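Local structure of gamma-resorcylate decarboxylase (Polaromonas, 4QRO) at residues R79-L84 against F98-M103; E112-V117 against Q155-P160; V123-N128 against V159-H164; L212-G217 against E255-T260. The protein probably catalyses the manganese-dependent, non-oxidative decarboxylation of gamma-resorcylate (2,6-dihydroxybenzoate) to resorcinol, as a member of the amidohydrolase family. All coordinates share one frame; numbering follows the deposited sequence.

Interaction 1. Residues R79-L84 against F98-M103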
loop_
_atom_site.group_PDB
_atom_site.type_symbol
_atom_site.label_atom_id
_atom_site.label_comp_id
_atom_site.label_asym_id
_atom_site.label_seq_id
_atom_site.Cartn_x
_atom_site.Cartn_y
_atom_site.Cartn_z
ATOM N N ARG A 79 -3.313 -4.794 33.926
ATOM C CA ARG A 79 -3.018 -6.206 34.176
ATOM C C ARG A 79 -1.941 -6.738 33.227
ATOM O O ARG A 79 -1.019 -7.434 33.662
ATOM C CB ARG A 79 -4.289 -7.053 34.033
ATOM C CG ARG A 79 -5.200 -7.027 35.247
ATOM C CD ARG A 79 -6.177 -8.191 35.212
ATOM N NE ARG A 79 -7.130 -8.008 34.121
ATOM C CZ ARG A 79 -8.252 -7.300 34.212
ATOM N NH1 ARG A 79 -8.607 -6.714 35.354
ATOM N NH2 ARG A 79 -9.035 -7.183 33.156
ATOM N N ALA A 80 -2.069 -6.415 31.936
ATOM C CA ALA A 80 -1.120 -6.885 30.921
ATOM C C ALA A 80 0.247 -6.299 31.135
ATOM O O ALA A 80 1.238 -6.992 30.977
ATOM C CB ALA A 80 -1.620 -6.585 29.494
ATOM N N ASN A 81 0.303 -5.027 31.519
ATOM C CA ASN A 81 1.567 -4.354 31.717
ATOM C C ASN A 81 2.238 -4.826 33.012
ATOM O O ASN A 81 3.461 -4.980 33.057
ATOM C CB ASN A 81 1.350 -2.848 31.725
ATOM C CG ASN A 81 0.902 -2.316 30.368
ATOM O OD1 ASN A 81 1.244 -2.882 29.335
ATOM N ND2 ASN A 81 0.123 -1.230 30.376
ATOM N N ASP A 82 1.440 -5.081 34.056
ATOM C CA ASP A 82 1.992 -5.648 35.301
ATOM C C ASP A 82 2.540 -7.062 35.066
ATOM O O ASP A 82 3.598 -7.395 35.556
ATOM C CB ASP A 82 0.956 -5.691 36.432
ATOM C CG ASP A 82 0.641 -4.316 37.004
ATOM O OD1 ASP A 82 1.503 -3.416 36.952
ATOM O OD2 ASP A 82 -0.485 -4.139 37.512
ATOM N N PHE A 83 1.804 -7.884 34.323
ATOM C CA PHE A 83 2.259 -9.226 33.966
ATOM C C PHE A 83 3.555 -9.170 33.171
ATOM O O PHE A 83 4.479 -9.897 33.468
ATOM C CB PHE A 83 1.208 -9.946 33.147
ATOM C CG PHE A 83 1.672 -11.235 32.527
ATOM C CD1 PHE A 83 1.750 -12.396 33.279
ATOM C CD2 PHE A 83 1.995 -11.295 31.176
ATOM C CE1 PHE A 83 2.134 -13.597 32.706
ATOM C CE2 PHE A 83 2.389 -12.492 30.596
ATOM C CZ PHE A 83 2.462 -13.643 31.359
ATOM N N LEU A 84 3.607 -8.294 32.174
ATOM C CA LEU A 84 4.800 -8.126 31.366
ATOM C C LEU A 84 6.018 -7.663 32.218
ATOM O O LEU A 84 7.106 -8.221 32.083
ATOM C CB LEU A 84 4.510 -7.160 30.225
ATOM C CG LEU A 84 5.702 -6.858 29.326
ATOM C CD1 LEU A 84 6.400 -8.142 28.889
ATOM C CD2 LEU A 84 5.206 -6.049 28.134
ATOM N N PHE A 98 7.230 -3.126 25.887
ATOM C CA PHE A 98 6.385 -2.033 25.391
ATOM C C PHE A 98 5.030 -2.046 26.152
ATOM O O PHE A 98 4.447 -3.109 26.413
ATOM C CB PHE A 98 6.036 -2.184 23.904
ATOM C CG PHE A 98 7.157 -1.838 22.933
ATOM C CD1 PHE A 98 7.954 -0.720 23.103
ATOM C CD2 PHE A 98 7.346 -2.615 21.797
ATOM C CE1 PHE A 98 8.952 -0.414 22.190
ATOM C CE2 PHE A 98 8.337 -2.315 20.877
ATOM C CZ PHE A 98 9.143 -1.209 21.077
ATOM N N ALA A 99 4.536 -0.856 26.455
ATOM C CA ALA A 99 3.245 -0.652 27.075
ATOM C C ALA A 99 2.090 -0.963 26.150
ATOM O O ALA A 99 2.072 -0.507 24.992
ATOM C CB ALA A 99 3.134 0.808 27.516
ATOM N N ALA A 100 1.112 -1.691 26.687
ATOM C CA ALA A 100 -0.252 -1.687 26.185
ATOM C C ALA A 100 -1.003 -0.472 26.757
ATOM O O ALA A 100 -0.910 -0.157 27.964
ATOM C CB ALA A 100 -0.943 -3.000 26.570
ATOM N N LEU A 101 -1.735 0.235 25.902
ATOM C CA LEU A 101 -2.395 1.476 26.314
ATOM C C LEU A 101 -3.884 1.554 25.958
ATOM O O LEU A 101 -4.304 1.151 24.860
ATOM C CB LEU A 101 -1.707 2.698 25.717
ATOM C CG LEU A 101 -0.243 2.918 26.025
ATOM C CD1 LEU A 101 0.247 4.067 25.153
ATOM C CD2 LEU A 101 -0.022 3.196 27.519
ATOM N N PRO A 102 -4.695 2.086 26.889
ATOM C CA PRO A 102 -6.108 2.232 26.632
ATOM C C PRO A 102 -6.347 3.533 25.901
ATOM O O PRO A 102 -6.736 4.523 26.508
ATOM C CB PRO A 102 -6.708 2.258 28.052
ATOM C CG PRO A 102 -5.652 2.917 28.877
ATOM C CD PRO A 102 -4.356 2.420 28.296
ATOM N N MET A 103 -6.102 3.520 24.589
ATOM C CA MET A 103 -6.146 4.734 23.784
ATOM C C MET A 103 -7.572 5.260 23.596
ATOM O O MET A 103 -7.779 6.364 23.092
ATOM C CB MET A 103 -5.474 4.486 22.443
ATOM C CG MET A 103 -3.996 4.154 22.569
ATOM S SD MET A 103 -2.933 5.505 23.079
ATOM C CE MET A 103 -3.184 6.695 21.755
#

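Interaction 2. Residues E112-V117 against Q155-P160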
loop_
_atom_site.group_PDB
_atom_site.type_symbol
_atom_site.label_atom_id
_atom_site.label_comp_id
_atom_site.label_asym_id
_atom_site.label_seq_id
_atom_site.Cartn_x
_atom_site.Cartn_y
_atom_site.Cartn_z
ATOM N N GLU A 112 -1.164 5.752 31.998
ATOM C CA GLU A 112 -0.606 4.406 31.972
ATOM C C GLU A 112 0.782 4.376 31.329
ATOM O O GLU A 112 1.631 3.609 31.757
ATOM C CB GLU A 112 -1.546 3.403 31.293
ATOM C CG GLU A 112 -1.013 1.970 31.247
ATOM C CD GLU A 112 -0.874 1.311 32.626
ATOM O OE1 GLU A 112 -1.035 1.998 33.655
ATOM O OE2 GLU A 112 -0.591 0.092 32.700
ATOM N N LEU A 113 1.011 5.193 30.301
ATOM C CA LEU A 113 2.326 5.263 29.700
ATOM C C LEU A 113 3.341 5.827 30.695
ATOM O O LEU A 113 4.455 5.326 30.798
ATOM C CB LEU A 113 2.327 6.085 28.414
ATOM C CG LEU A 113 3.703 6.076 27.704
ATOM C CD1 LEU A 113 4.113 4.677 27.247
ATOM C CD2 LEU A 113 3.681 7.041 26.537
ATOM N N GLU A 114 2.955 6.864 31.430
ATOM C CA GLU A 114 3.826 7.387 32.485
ATOM C C GLU A 114 4.171 6.295 33.502
ATOM O O GLU A 114 5.340 6.113 33.797
ATOM C CB GLU A 114 3.208 8.604 33.171
ATOM C CG GLU A 114 3.197 9.848 32.292
ATOM C CD GLU A 114 2.797 11.092 33.056
ATOM O OE1 GLU A 114 1.577 11.319 33.214
ATOM O OE2 GLU A 114 3.706 11.835 33.490
ATOM N N ARG A 115 3.175 5.540 33.956
ATOM C CA ARG A 115 3.386 4.446 34.923
ATOM C C ARG A 115 4.294 3.359 34.351
ATOM O O ARG A 115 5.223 2.911 35.023
ATOM C CB ARG A 115 2.062 3.832 35.392
ATOM C CG ARG A 115 2.213 2.880 36.580
ATOM C CD ARG A 115 0.888 2.254 37.017
ATOM N NE ARG A 115 0.466 1.214 36.079
ATOM C CZ ARG A 115 0.740 -0.091 36.161
ATOM N NH1 ARG A 115 1.426 -0.601 37.180
ATOM N NH2 ARG A 115 0.308 -0.909 35.200
ATOM N N CYS A 116 4.039 2.948 33.108
ATOM C CA CYS A 116 4.876 1.935 32.473
ATOM C C CYS A 116 6.343 2.351 32.331
ATOM O O CYS A 116 7.229 1.530 32.565
ATOM C CB CYS A 116 4.297 1.545 31.110
ATOM S SG CYS A 116 2.838 0.490 31.221
ATOM N N VAL A 117 6.600 3.602 31.951
ATOM C CA VAL A 117 7.977 4.086 31.740
ATOM C C VAL A 117 8.685 4.350 33.086
ATOM O O VAL A 117 9.812 3.917 33.280
ATOM C CB VAL A 117 8.043 5.366 30.844
ATOM C CG1 VAL A 117 9.479 5.872 30.719
ATOM C CG2 VAL A 117 7.493 5.112 29.442
ATOM N N GLN A 155 6.225 12.635 23.853
ATOM C CA GLN A 155 7.459 13.392 23.561
ATOM C C GLN A 155 8.220 13.777 24.840
ATOM O O GLN A 155 9.445 13.698 24.879
ATOM C CB GLN A 155 7.161 14.650 22.747
ATOM C CG GLN A 155 8.405 15.369 22.251
ATOM C CD GLN A 155 8.104 16.734 21.656
ATOM O OE1 GLN A 155 8.313 16.957 20.461
ATOM N NE2 GLN A 155 7.591 17.650 22.478
ATOM N N ALA A 156 7.494 14.158 25.890
ATOM C CA ALA A 156 8.140 14.508 27.171
ATOM C C ALA A 156 8.863 13.311 27.792
ATOM O O ALA A 156 9.979 13.443 28.284
ATOM C CB ALA A 156 7.117 15.076 28.144
ATOM N N LEU A 157 8.233 12.135 27.745
ATOM C CA LEU A 157 8.860 10.888 28.198
ATOM C C LEU A 157 10.001 10.468 27.281
ATOM O O LEU A 157 10.906 9.740 27.706
ATOM C CB LEU A 157 7.818 9.756 28.289
ATOM C CG LEU A 157 6.748 9.949 29.355
ATOM C CD1 LEU A 157 5.630 8.932 29.185
ATOM C CD2 LEU A 157 7.376 9.869 30.752
ATOM N N ASP A 158 9.937 10.918 26.022
ATOM C CA ASP A 158 10.943 10.601 25.011
ATOM C C ASP A 158 11.111 9.090 24.801
ATOM O O ASP A 158 12.229 8.555 24.798
ATOM C CB ASP A 158 12.292 11.270 25.341
ATOM C CG ASP A 158 13.283 11.199 24.178
ATOM O OD1 ASP A 158 12.855 11.127 23.002
ATOM O OD2 ASP A 158 14.500 11.202 24.442
ATOM N N VAL A 159 9.978 8.419 24.606
ATOM C CA VAL A 159 9.936 7.016 24.239
ATOM C C VAL A 159 9.142 6.851 22.920
ATOM O O VAL A 159 8.211 7.625 22.652
ATOM C CB VAL A 159 9.309 6.120 25.323
ATOM C CG1 VAL A 159 10.143 6.135 26.599
ATOM C CG2 VAL A 159 7.852 6.497 25.590
ATOM N N PRO A 160 9.521 5.855 22.097
ATOM C CA PRO A 160 8.832 5.651 20.809
ATOM C C PRO A 160 7.455 5.011 20.930
ATOM O O PRO A 160 7.168 4.337 21.934
ATOM C CB PRO A 160 9.769 4.688 20.062
ATOM C CG PRO A 160 11.089 4.848 20.718
ATOM C CD PRO A 160 10.768 5.068 22.170
#

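Interaction 3. Residues V123-N128 against V159-H164. With MN (manganese (II) ion), chain K; 38L (2-nitrobenzene-1,3-diol), chain M.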
loop_
_atom_site.group_PDB
_atom_site.type_symbol
_atom_site.label_atom_id
_atom_site.label_comp_id
_atom_site.label_asym_id
_atom_site.label_seq_id
_atom_site.Cartn_x
_atom_site.Cartn_y
_atom_site.Cartn_z
ATOM N N VAL A 123 10.020 0.676 27.611
ATOM C CA VAL A 123 10.878 1.494 26.746
ATOM C C VAL A 123 10.112 2.164 25.600
ATOM O O VAL A 123 10.711 2.812 24.754
ATOM C CB VAL A 123 12.090 0.695 26.200
ATOM C CG1 VAL A 123 12.955 0.183 27.343
ATOM C CG2 VAL A 123 11.642 -0.448 25.301
ATOM N N GLY A 124 8.793 2.027 25.596
ATOM C CA GLY A 124 7.970 2.559 24.511
ATOM C C GLY A 124 6.588 2.026 24.716
ATOM O O GLY A 124 6.313 1.419 25.760
ATOM N N ALA A 125 5.728 2.261 23.731
ATOM C CA ALA A 125 4.360 1.742 23.713
ATOM C C ALA A 125 4.107 1.058 22.381
ATOM O O ALA A 125 4.716 1.431 21.376
ATOM C CB ALA A 125 3.384 2.872 23.891
ATOM N N LEU A 126 3.256 0.036 22.381
ATOM C CA LEU A 126 2.793 -0.571 21.138
ATOM C C LEU A 126 1.281 -0.575 21.138
ATOM O O LEU A 126 0.643 -0.985 22.106
ATOM C CB LEU A 126 3.362 -1.979 20.936
ATOM C CG LEU A 126 2.992 -2.634 19.577
ATOM C CD1 LEU A 126 4.154 -3.440 18.986
ATOM C CD2 LEU A 126 1.746 -3.496 19.684
ATOM N N VAL A 127 0.711 -0.095 20.040
ATOM C CA VAL A 127 -0.726 0.063 19.906
ATOM C C VAL A 127 -1.192 -0.448 18.542
ATOM O O VAL A 127 -0.592 -0.136 17.521
ATOM C CB VAL A 127 -1.136 1.538 20.092
ATOM C CG1 VAL A 127 -2.602 1.772 19.729
ATOM C CG2 VAL A 127 -0.826 2.000 21.516
ATOM N N ASN A 128 -2.292 -1.198 18.548
ATOM C CA ASN A 128 -2.763 -1.880 17.371
ATOM C C ASN A 128 -3.754 -1.042 16.608
ATOM O O ASN A 128 -4.971 -1.322 16.570
ATOM C CB ASN A 128 -3.332 -3.236 17.748
ATOM C CG ASN A 128 -2.342 -4.079 18.534
ATOM O OD1 ASN A 128 -1.248 -4.406 18.046
ATOM N ND2 ASN A 128 -2.717 -4.430 19.773
ATOM N N VAL A 159 9.978 8.419 24.606
ATOM C CA VAL A 159 9.936 7.016 24.239
ATOM C C VAL A 159 9.142 6.851 22.920
ATOM O O VAL A 159 8.211 7.625 22.652
ATOM C CB VAL A 159 9.309 6.120 25.323
ATOM C CG1 VAL A 159 10.143 6.135 26.599
ATOM C CG2 VAL A 159 7.852 6.497 25.590
ATOM N N PRO A 160 9.521 5.855 22.097
ATOM C CA PRO A 160 8.832 5.651 20.809
ATOM C C PRO A 160 7.455 5.011 20.930
ATOM O O PRO A 160 7.168 4.337 21.934
ATOM C CB PRO A 160 9.769 4.688 20.062
ATOM C CG PRO A 160 11.089 4.848 20.718
ATOM C CD PRO A 160 10.768 5.068 22.170
ATOM N N PHE A 161 6.646 5.153 19.877
ATOM C CA PHE A 161 5.279 4.607 19.836
ATOM C C PHE A 161 5.236 3.735 18.598
ATOM O O PHE A 161 5.479 4.243 17.511
ATOM C CB PHE A 161 4.286 5.789 19.748
ATOM C CG PHE A 161 2.822 5.408 19.658
ATOM C CD1 PHE A 161 2.266 4.953 18.456
ATOM C CD2 PHE A 161 1.978 5.580 20.742
ATOM C CE1 PHE A 161 0.938 4.615 18.363
ATOM C CE2 PHE A 161 0.623 5.274 20.641
ATOM C CZ PHE A 161 0.104 4.793 19.457
ATOM N N TYR A 162 4.933 2.454 18.778
ATOM C CA TYR A 162 4.905 1.462 17.689
ATOM C C TYR A 162 3.476 1.378 17.238
ATOM O O TYR A 162 2.608 0.937 17.991
ATOM C CB TYR A 162 5.391 0.104 18.199
ATOM C CG TYR A 162 5.911 -0.845 17.138
ATOM C CD1 TYR A 162 5.125 -1.214 16.046
ATOM C CD2 TYR A 162 7.198 -1.403 17.246
ATOM C CE1 TYR A 162 5.612 -2.085 15.083
ATOM C CE2 TYR A 162 7.697 -2.272 16.285
ATOM C CZ TYR A 162 6.905 -2.609 15.203
ATOM O OH TYR A 162 7.418 -3.497 14.263
ATOM N N LEU A 163 3.208 1.828 16.010
ATOM C CA LEU A 163 1.862 1.817 15.486
ATOM C C LEU A 163 1.762 0.516 14.694
ATOM O O LEU A 163 2.265 0.415 13.578
ATOM C CB LEU A 163 1.610 3.068 14.625
ATOM C CG LEU A 163 0.240 3.101 13.912
ATOM C CD1 LEU A 163 -0.903 3.239 14.895
ATOM C CD2 LEU A 163 0.188 4.237 12.886
ATOM N N HIS A 164 1.163 -0.494 15.314
ATOM C CA HIS A 164 1.111 -1.862 14.784
ATOM C C HIS A 164 -0.225 -2.028 14.076
ATOM O O HIS A 164 -1.167 -1.242 14.307
ATOM C CB HIS A 164 1.248 -2.849 15.971
ATOM C CG HIS A 164 1.266 -4.294 15.599
ATOM N ND1 HIS A 164 0.119 -5.056 15.518
ATOM C CD2 HIS A 164 2.297 -5.131 15.330
ATOM C CE1 HIS A 164 0.447 -6.294 15.207
ATOM N NE2 HIS A 164 1.759 -6.367 15.091
HETATM MN MN MN K . 2.954 -8.243 14.668
HETATM O OAK 38L M . 1.964 -8.284 12.540
HETATM N NAG 38L M . 1.523 -9.214 11.923
HETATM O OAJ 38L M . 1.638 -9.209 10.698
HETATM C CAA 38L M . 0.897 -10.278 12.618
HETATM C CAF 38L M . 0.365 -11.321 11.865
HETATM O OAH 38L M . 0.994 -11.718 10.724
HETATM C CAE 38L M . -0.805 -11.962 12.274
HETATM C CAD 38L M . -1.422 -11.602 13.468
HETATM C CAC 38L M . -0.804 -10.681 14.309
HETATM C CAB 38L M . 0.375 -10.053 13.908
HETATM O OAI 38L M . 1.001 -9.203 14.779
#

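Interaction 4. Residues L212-G217 against E255-T260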
loop_
_atom_site.group_PDB
_atom_site.type_symbol
_atom_site.label_atom_id
_atom_site.label_comp_id
_atom_site.label_asym_id
_atom_site.label_seq_id
_atom_site.Cartn_x
_atom_site.Cartn_y
_atom_site.Cartn_z
ATOM N N LEU A 212 8.891 13.478 18.392
ATOM C CA LEU A 212 8.220 12.167 18.447
ATOM C C LEU A 212 8.909 11.151 17.542
ATOM O O LEU A 212 9.415 11.499 16.454
ATOM C CB LEU A 212 6.758 12.261 18.002
ATOM C CG LEU A 212 5.794 12.992 18.933
ATOM C CD1 LEU A 212 4.445 13.126 18.250
ATOM C CD2 LEU A 212 5.696 12.278 20.280
ATOM N N LYS A 213 8.885 9.897 17.995
ATOM C CA LYS A 213 9.407 8.770 17.244
ATOM C C LYS A 213 8.330 7.707 17.073
ATOM O O LYS A 213 7.842 7.157 18.059
ATOM C CB LYS A 213 10.597 8.222 18.014
ATOM C CG LYS A 213 11.688 9.288 18.191
ATOM C CD LYS A 213 12.927 8.735 18.873
ATOM C CE LYS A 213 13.786 9.846 19.467
ATOM N NZ LYS A 213 14.765 9.320 20.459
ATOM N N ILE A 214 7.950 7.439 15.817
ATOM C CA ILE A 214 6.936 6.441 15.513
ATOM C C ILE A 214 7.619 5.276 14.787
ATOM O O ILE A 214 8.445 5.482 13.885
ATOM C CB ILE A 214 5.813 7.027 14.621
ATOM C CG1 ILE A 214 5.339 8.390 15.148
ATOM C CG2 ILE A 214 4.670 6.024 14.441
ATOM C CD1 ILE A 214 4.690 8.385 16.513
ATOM N N ILE A 215 7.288 4.059 15.190
ATOM C CA ILE A 215 7.836 2.857 14.575
ATOM C C ILE A 215 6.731 2.154 13.796
ATOM O O ILE A 215 5.604 1.988 14.290
ATOM C CB ILE A 215 8.390 1.892 15.623
ATOM C CG1 ILE A 215 9.419 2.610 16.514
ATOM C CG2 ILE A 215 9.051 0.695 14.952
ATOM C CD1 ILE A 215 9.930 1.774 17.647
ATOM N N LEU A 216 7.063 1.737 12.575
ATOM C CA LEU A 216 6.185 0.891 11.758
ATOM C C LEU A 216 6.846 -0.454 11.461
ATOM O O LEU A 216 8.028 -0.524 11.128
ATOM C CB LEU A 216 5.835 1.573 10.439
ATOM C CG LEU A 216 5.163 2.933 10.507
ATOM C CD1 LEU A 216 5.036 3.506 9.109
ATOM C CD2 LEU A 216 3.799 2.834 11.175
ATOM N N GLY A 217 6.090 -1.535 11.553
ATOM C CA GLY A 217 6.625 -2.816 11.158
ATOM C C GLY A 217 6.517 -3.047 9.664
ATOM O O GLY A 217 6.059 -2.183 8.902
ATOM N N GLU A 255 12.009 12.181 9.206
ATOM C CA GLU A 255 12.432 12.717 10.500
ATOM C C GLU A 255 11.849 12.065 11.759
ATOM O O GLU A 255 12.483 12.123 12.814
ATOM C CB GLU A 255 12.187 14.209 10.540
ATOM C CG GLU A 255 13.146 14.984 9.656
ATOM C CD GLU A 255 12.700 16.409 9.447
ATOM O OE1 GLU A 255 11.795 16.886 10.168
ATOM O OE2 GLU A 255 13.259 17.055 8.548
ATOM N N ASN A 256 10.648 11.497 11.661
ATOM C CA ASN A 256 9.900 11.017 12.833
ATOM C C ASN A 256 9.627 9.523 12.839
ATOM O O ASN A 256 9.116 9.003 13.819
ATOM C CB ASN A 256 8.574 11.800 12.923
ATOM C CG ASN A 256 8.794 13.280 13.194
ATOM O OD1 ASN A 256 8.780 14.108 12.271
ATOM N ND2 ASN A 256 9.038 13.622 14.459
ATOM N N PHE A 257 9.952 8.839 11.741
ATOM C CA PHE A 257 9.662 7.424 11.606
ATOM C C PHE A 257 10.877 6.512 11.601
ATOM O O PHE A 257 11.950 6.873 11.107
ATOM C CB PHE A 257 8.791 7.176 10.345
ATOM C CG PHE A 257 7.351 7.546 10.554
ATOM C CD1 PHE A 257 6.961 8.887 10.630
ATOM C CD2 PHE A 257 6.403 6.577 10.792
ATOM C CE1 PHE A 257 5.641 9.230 10.882
ATOM C CE2 PHE A 257 5.089 6.929 11.062
ATOM C CZ PHE A 257 4.710 8.250 11.096
ATOM N N TYR A 258 10.670 5.310 12.156
ATOM C CA TYR A 258 11.568 4.161 12.061
ATOM C C TYR A 258 10.745 2.972 11.518
ATOM O O TYR A 258 9.551 2.866 11.779
ATOM C CB TYR A 258 12.197 3.786 13.405
ATOM C CG TYR A 258 12.998 4.914 14.030
ATOM C CD1 TYR A 258 12.336 6.023 14.559
ATOM C CD2 TYR A 258 14.393 4.886 14.095
ATOM C CE1 TYR A 258 13.025 7.075 15.103
ATOM C CE2 TYR A 258 15.099 5.951 14.677
ATOM C CZ TYR A 258 14.397 7.045 15.163
ATOM O OH TYR A 258 15.011 8.141 15.738
ATOM N N LEU A 259 11.386 2.102 10.746
ATOM C CA LEU A 259 10.746 0.919 10.158
ATOM C C LEU A 259 11.403 -0.334 10.681
ATOM O O LEU A 259 12.616 -0.355 10.799
ATOM C CB LEU A 259 10.947 0.917 8.622
ATOM C CG LEU A 259 10.670 2.242 7.930
ATOM C CD1 LEU A 259 10.763 2.055 6.399
ATOM C CD2 LEU A 259 9.310 2.795 8.354
ATOM N N THR A 260 10.631 -1.388 10.978
ATOM C CA THR A 260 11.242 -2.687 11.276
ATOM C C THR A 260 11.073 -3.683 10.146
ATOM O O THR A 260 10.274 -3.471 9.249
ATOM C CB THR A 260 10.767 -3.317 12.607
ATOM O OG1 THR A 260 9.540 -4.028 12.421
ATOM C CG2 THR A 260 10.603 -2.268 13.653
HETATM O O HOH W 1 12.164 12.240 15.869
#

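Interaction 1. Residues R79-L84 against F98-M103
The side-chain amide of Asn81 pairs with the backbone of Ala100 through two hydrogen bonds. Asn81 ND2 gives a nearly straight bond to Ala100 O, 2.8 Å long with an N-H...O angle of 177°. In return, Ala100 N donates to Asn81 OD1 at 2.9 Å. Each bond lies in the plane of the accepting carbonyl and meets a lone pair. The amide therefore satisfies both the N-H and the C=O of one residue, and its flip state is fixed by the pairing. Ala100 CB points at the helix and touches Asn81 OD1 at 3.5 Å. Beside this polar pair, Leu84 CD2 rests on Phe98 O at 3.5 Å. With CG anti to the backbone N (chi1 178°), Leu84 extends toward residues 98-103.

The second shell holds the amide in place. Asn81 ND2 has another partner in Glu112 OE2, and that carboxylate is in turn paired with Arg115. The Asn81 side chain also packs on Cys116 of helix 106-118.

All the touching residues are buried. The contact ties helix 70-90 to the loop that follows strand 95-97. Leu57 and Leu59 of strand 52-59 pack against Leu84 and Ala100. On its other edge the loop binds Gly124 and Leu126 through the backbone of Ala99, which brings it alongside strand 125-128.

Interaction 2. Residues E112-V117 against Q155-P160
Leu157 lays its CD1 methyl against Leu113, 3.8 Å from Leu113 CG and equally near Leu113 CD2. The two leucine side chains run past each other in opposite directions, so they overlap along their flanks. Leu157 CG stands anti to its own carbonyl carbon (chi1 -66°), and this turns the CD1 branch across to helix 106-118. The same methyl touches Glu114 CG at 4.1 Å, where the two chains cross at about a right angle. It also comes within 4.3 Å of Val117 CG2. One methyl is thus shared by three residues, at positions i, i+1 and i+4 of the helix.

The valines meet differently. Val117 and Val159 reach toward each other tip to tip, and Val117 CG2 is 4.0 Å from Val159 CG1. Val159 CG2 also approaches Leu113 CD2 at 4.3 Å. Val159 comes just after the end of helix 148-157. Asp158, with positive phi, breaks the helix and lets the chain turn so that Val159 can join the patch.

On another side of helix 106-118, Arg115 grips Glu112 side-on. Arg115 NE binds Glu112 OE1, and Arg115 NH2 makes a salt bridge to Glu112 OE2 at 2.8 Å. Arg115 NH1 has a second acidic partner in Asp82. These charges face helix 70-90.

The patch between the two segments is aliphatic, and Glu114 enters it through its methylene carbon. The contact is partly open to solvent and rests on shape and dispersion, so its directional demands are probably slight.

Interaction 3. Residues V123-N128 against V159-H164
The contact lies in a beta-alpha-beta unit whose second strand carries a manganese ligand, His164. Strands 125-128 and 161-164 run parallel, joined by four backbone hydrogen bonds: Ala125 N to Pro160 O, Tyr162 N to Ala125 O, Val127 N to Tyr162 O and His164 N to Val127 O. His164 NE2 binds the manganese at 2.3 Å. The inhibitor 2-nitrobenzene-1,3-diol chelates the same ion through OAK and OAI, and Glu8, His10 and Asp287 complete the site. Asn128 OD1 is 2.9 Å from His164 ND1, with amide and ring planes 78° apart.

Leu126 touches Tyr162 and His164. Its CG, anti to the backbone N (chi1 -176°), sets the leucine beside Tyr162, pointing the same way. CD1 sits over one face of the Tyr162 ring, 3.6 Å from CG, in a CH-pi contact, while CD2 touches His164 CB at 3.8 Å. With only an alanine in place of Leu126, the Tyr162 ring would probably lose the methyl over that face, and His164 CB its neighbour. Tyr162 OH bonds to Glu8 and Thr260. On the other face of the sheet, Val127 CB meets Phe161 CZ at 3.5 Å.

Strand 161-164 lies between strands 125-128 and 214-216. Trp151 of helix 148-157 meets the Phe161 ring, and Leu113 of helix 106-118 packs on Ala125.

Interaction 4. Residues L212-G217 against E255-T260
Leu212 O is gripped by two donors. Asn256 ND2 reaches it at 2.9 Å with an N-H...O angle of 168°, and a water also donates to it at 2.9 Å. That water donates to Glu255 O too, so it bridges residues 212-217 and 255-260 where helix 249-256 ends. Asn256 ND2 has a further partner in Pro210 O.

From there the strands run parallel. Backbone bonds link Ile214 N to Asn256 O, Tyr258 N to Ile214 O, Leu216 N to Tyr258 O and Thr260 N to Leu216 O; the last is 2.7 Å long.

Phe257 carries one face of the sheet. Ile214 CB stands over its ring, offset toward the rim, and Ile214 CG2 is 3.5 Å from Phe257 CE2. Leu216 CG lies at the ring edge, in plane, and CD1 touches Phe257 CD2 at 3.8 Å. CG anti to the carbonyl carbon (chi1 -77°) places the ring beside Ile214, and chi2 (73°) sets its tilt. A serine in its place would probably leave Ile214 and Leu216 without their shared packing surface and open a gap toward Ala197 and Met201.

The Ile215 and Thr260 side chains cross at about a right angle, with Ile215 CG2 3.6 Å from Thr260 CG2. The Lys213 side chain passes Tyr258 at a slant, with CD 3.8 Å from Tyr258 OH.

Strands 214-216 and 257-260 are neighbours in the parallel sheet. Helix 188-202 packs outside on Leu216 and Phe257, as in the beta/alpha barrel of the amidohydrolase family.

Following the chain from the N terminus, interaction 1 closes first, bringing the loop after strand 95-97 back to helix 70-90. Interaction 3 opens inside the loop of interaction 2, and both close on overlapping segments that share Val159 and Pro160. Interaction 2 joins the outer helices 106-118 and 148-157; interaction 3 joins the strands beneath them. Interaction 4 closes last, in series with the rest, and joins strand 214-216 to strand 257-260, just past the end of helix 249-256. Backbone bonds connect them: Ala99 to Gly124 and Leu126, and Phe161 to Ile215. Asn81 and Asp82 also reach Glu112 and Arg115, tying interaction 1 to interaction 2.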